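Local coordinates for amicyanin (Paracoccus versutus, PDB 1ID2), which carries electrons as a type I blue copper protein of the plastocyanin/azurin family, probably through its single bound copper ion, at residues K3-E9 against Y79-E85. Numbering follows the deposited sequence.
Sequences KITVTSE and YAITFNE
Thr5 and Thr82 form an antiparallel hydrogen-bonded pair, Thr5 N reaching Thr82 O at 2.7 Å and Thr82 N returning to Thr5 O at 2.9 Å. Asn84 N adds a third backbone bond, to Lys3 O. With CG anti to its carbonyl carbon (chi1 -59°), Asn84 sends its amide past the Ile4 carbonyl carbon to meet the Thr5 side chain at about a right angle, and ND2 donates almost straight to Thr5 OG1 (2.9 Å, 169° at the hydrogen), the hydroxyl lying in the amide plane. With an alanine here, Thr5 OG1 would probably lose its amide donor and the tie just past the end of strand 77-83 would be weakened. On the Thr5 face, Thr82 turns its own hydroxyl to Thr43 of the next strand.

Ile4 and Phe83 point side by side to the face turned to the sandwich core, where Phe83 packs on Val103 and Val105 of strand 100-105; Ile4 CG2 lies 3.7 Å from Phe83 CD2. Ile81 CG2 wedges in beside them, set over one face of the Phe83 ring toward its rim and 3.7 Å from Ile4 CB.

Around Thr7 the strand is interrupted, the backbones part and waters bridge the gap. One water donates to Ser8 O and accepts from Ala80 N; another joins Glu9 O to Tyr79 OH. The Tyr79 side chain stands at about a right angle to Val6, whose CG1 is 3.7 Å from Tyr79 OH, while Glu9 O meets the ring edge at CE2.

The N-terminal strand thus extends one sheet of the cupredoxin beta-sandwich by an extra edge strand, the amicyanin addition to the plastocyanin-like fold.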
loop_
_atom_site.group_PDB
_atom_site.type_symbol
_atom_site.label_atom_id
_atom_site.label_comp_id
_atom_site.label_asym_id
_atom_site.label_seq_id
_atom_site.Cartn_x
_atom_site.Cartn_y
_atom_site.Cartn_z
ATOM N N LYS A 3 6.778 -9.091 7.851
ATOM C CA LYS A 3 5.652 -8.586 8.624
ATOM C C LYS A 3 4.331 -8.530 7.831
ATOM O O LYS A 3 3.315 -8.100 8.361
ATOM C CB LYS A 3 5.979 -7.178 9.111
ATOM C CG LYS A 3 6.641 -7.120 10.457
ATOM C CD LYS A 3 8.091 -7.545 10.380
ATOM C CE LYS A 3 8.830 -7.110 11.647
ATOM N NZ LYS A 3 8.628 -5.661 11.997
ATOM N N ILE A 4 4.386 -8.814 6.532
ATOM C CA ILE A 4 3.253 -8.603 5.640
ATOM C C ILE A 4 2.999 -9.819 4.750
ATOM O O ILE A 4 3.857 -10.689 4.597
ATOM C CB ILE A 4 3.466 -7.364 4.728
ATOM C CG1 ILE A 4 4.676 -7.578 3.823
ATOM C CG2 ILE A 4 3.645 -6.117 5.573
ATOM C CD1 ILE A 4 4.802 -6.544 2.700
ATOM N N THR A 5 1.803 -9.877 4.178
ATOM C CA THR A 5 1.467 -10.889 3.185
ATOM C C THR A 5 0.921 -10.196 1.946
ATOM O O THR A 5 0.027 -9.333 2.018
ATOM C CB THR A 5 0.398 -11.902 3.725
ATOM O OG1 THR A 5 0.893 -12.544 4.906
ATOM C CG2 THR A 5 0.086 -12.975 2.692
ATOM N N VAL A 6 1.521 -10.525 0.812
ATOM C CA VAL A 6 1.062 -9.990 -0.449
ATOM C C VAL A 6 0.360 -11.055 -1.281
ATOM O O VAL A 6 0.999 -11.984 -1.800
ATOM C CB VAL A 6 2.204 -9.312 -1.214
ATOM C CG1 VAL A 6 1.692 -8.716 -2.502
ATOM C CG2 VAL A 6 2.803 -8.224 -0.327
ATOM N N THR A 7 -0.900 -11.185 -0.887
ATOM C CA THR A 7 -2.030 -11.264 -1.795
ATOM C C THR A 7 -1.621 -11.515 -3.258
ATOM O O THR A 7 -1.313 -12.648 -3.655
ATOM C CB THR A 7 -2.827 -9.941 -1.655
ATOM O OG1 THR A 7 -2.663 -9.449 -0.309
ATOM C CG2 THR A 7 -4.327 -10.152 -1.963
ATOM N N SER A 8 -1.545 -10.443 -4.036
ATOM C CA SER A 8 -1.276 -10.563 -5.455
ATOM C C SER A 8 -0.075 -9.686 -5.756
ATOM O O SER A 8 0.000 -8.542 -5.296
ATOM C CB SER A 8 -2.507 -10.101 -6.256
ATOM O OG SER A 8 -2.297 -10.172 -7.655
ATOM N N GLU A 9 0.953 -10.314 -6.303
ATOM C CA GLU A 9 2.067 -9.590 -6.891
ATOM C C GLU A 9 1.517 -8.523 -7.837
ATOM O O GLU A 9 1.933 -7.365 -7.781
ATOM C CB GLU A 9 2.975 -10.554 -7.658
ATOM C CG GLU A 9 4.384 -10.031 -7.898
ATOM C CD GLU A 9 5.175 -10.899 -8.860
ATOM O OE1 GLU A 9 6.174 -11.511 -8.426
ATOM O OE2 GLU A 9 4.805 -10.963 -10.052
ATOM N N TYR A 79 -4.153 -2.223 -5.144
ATOM C CA TYR A 79 -3.086 -3.088 -4.650
ATOM C C TYR A 79 -3.275 -3.350 -3.162
ATOM O O TYR A 79 -3.701 -2.459 -2.424
ATOM C CB TYR A 79 -1.732 -2.436 -4.921
ATOM C CG TYR A 79 -0.543 -3.342 -4.711
ATOM C CD1 TYR A 79 0.182 -3.278 -3.530
ATOM C CD2 TYR A 79 -0.103 -4.208 -5.713
ATOM C CE1 TYR A 79 1.305 -4.031 -3.341
ATOM C CE2 TYR A 79 1.041 -4.977 -5.526
ATOM C CZ TYR A 79 1.739 -4.867 -4.331
ATOM O OH TYR A 79 2.900 -5.557 -4.094
ATOM N N ALA A 80 -3.063 -4.601 -2.752
ATOM C CA ALA A 80 -3.387 -5.043 -1.399
ATOM C C ALA A 80 -2.169 -5.582 -0.681
ATOM O O ALA A 80 -1.367 -6.322 -1.257
ATOM C CB ALA A 80 -4.462 -6.115 -1.435
ATOM N N ILE A 81 -2.067 -5.225 0.589
ATOM C CA ILE A 81 -1.057 -5.756 1.475
ATOM C C ILE A 81 -1.766 -6.079 2.775
ATOM O O ILE A 81 -2.500 -5.231 3.326
ATOM C CB ILE A 81 0.092 -4.732 1.759
ATOM C CG1 ILE A 81 0.800 -4.349 0.468
ATOM C CG2 ILE A 81 1.115 -5.359 2.697
ATOM C CD1 ILE A 81 1.965 -3.392 0.653
ATOM N N THR A 82 -1.554 -7.304 3.254
ATOM C CA THR A 82 -2.041 -7.732 4.555
ATOM C C THR A 82 -0.940 -7.574 5.603
ATOM O O THR A 82 0.155 -8.097 5.436
ATOM C CB THR A 82 -2.496 -9.183 4.482
ATOM O OG1 THR A 82 -3.545 -9.282 3.509
ATOM C CG2 THR A 82 -2.990 -9.671 5.835
ATOM N N PHE A 83 -1.259 -6.876 6.692
ATOM C CA PHE A 83 -0.282 -6.548 7.726
ATOM C C PHE A 83 -0.503 -7.462 8.909
ATOM O O PHE A 83 -1.516 -7.373 9.590
ATOM C CB PHE A 83 -0.422 -5.087 8.175
ATOM C CG PHE A 83 0.139 -4.104 7.196
ATOM C CD1 PHE A 83 -0.635 -3.624 6.152
ATOM C CD2 PHE A 83 1.461 -3.705 7.277
ATOM C CE1 PHE A 83 -0.084 -2.770 5.204
ATOM C CE2 PHE A 83 2.017 -2.843 6.333
ATOM C CZ PHE A 83 1.251 -2.382 5.301
ATOM N N ASN A 84 0.461 -8.334 9.156
ATOM C CA ASN A 84 0.282 -9.390 10.132
ATOM C C ASN A 84 0.741 -8.978 11.503
ATOM O O ASN A 84 0.200 -9.447 12.497
ATOM C CB ASN A 84 1.032 -10.637 9.698
ATOM C CG ASN A 84 0.572 -11.137 8.364
ATOM O OD1 ASN A 84 -0.627 -11.300 8.124
ATOM N ND2 ASN A 84 1.512 -11.339 7.465
ATOM N N GLU A 85 1.724 -8.087 11.564
ATOM C CA GLU A 85 2.281 -7.691 12.847
ATOM C C GLU A 85 1.983 -6.241 13.233
ATOM O O GLU A 85 2.108 -5.340 12.403
ATOM C CB GLU A 85 3.789 -7.920 12.837
ATOM C CG GLU A 85 4.216 -9.347 13.101
ATOM C CD GLU A 85 5.668 -9.426 13.521
ATOM O OE1 GLU A 85 6.016 -8.864 14.588
ATOM O OE2 GLU A 85 6.472 -9.989 12.750
HETATM O O HOH W 1 -1.738 -7.098 -4.270
HETATM O O HOH W 2 3.997 -6.557 -6.153
#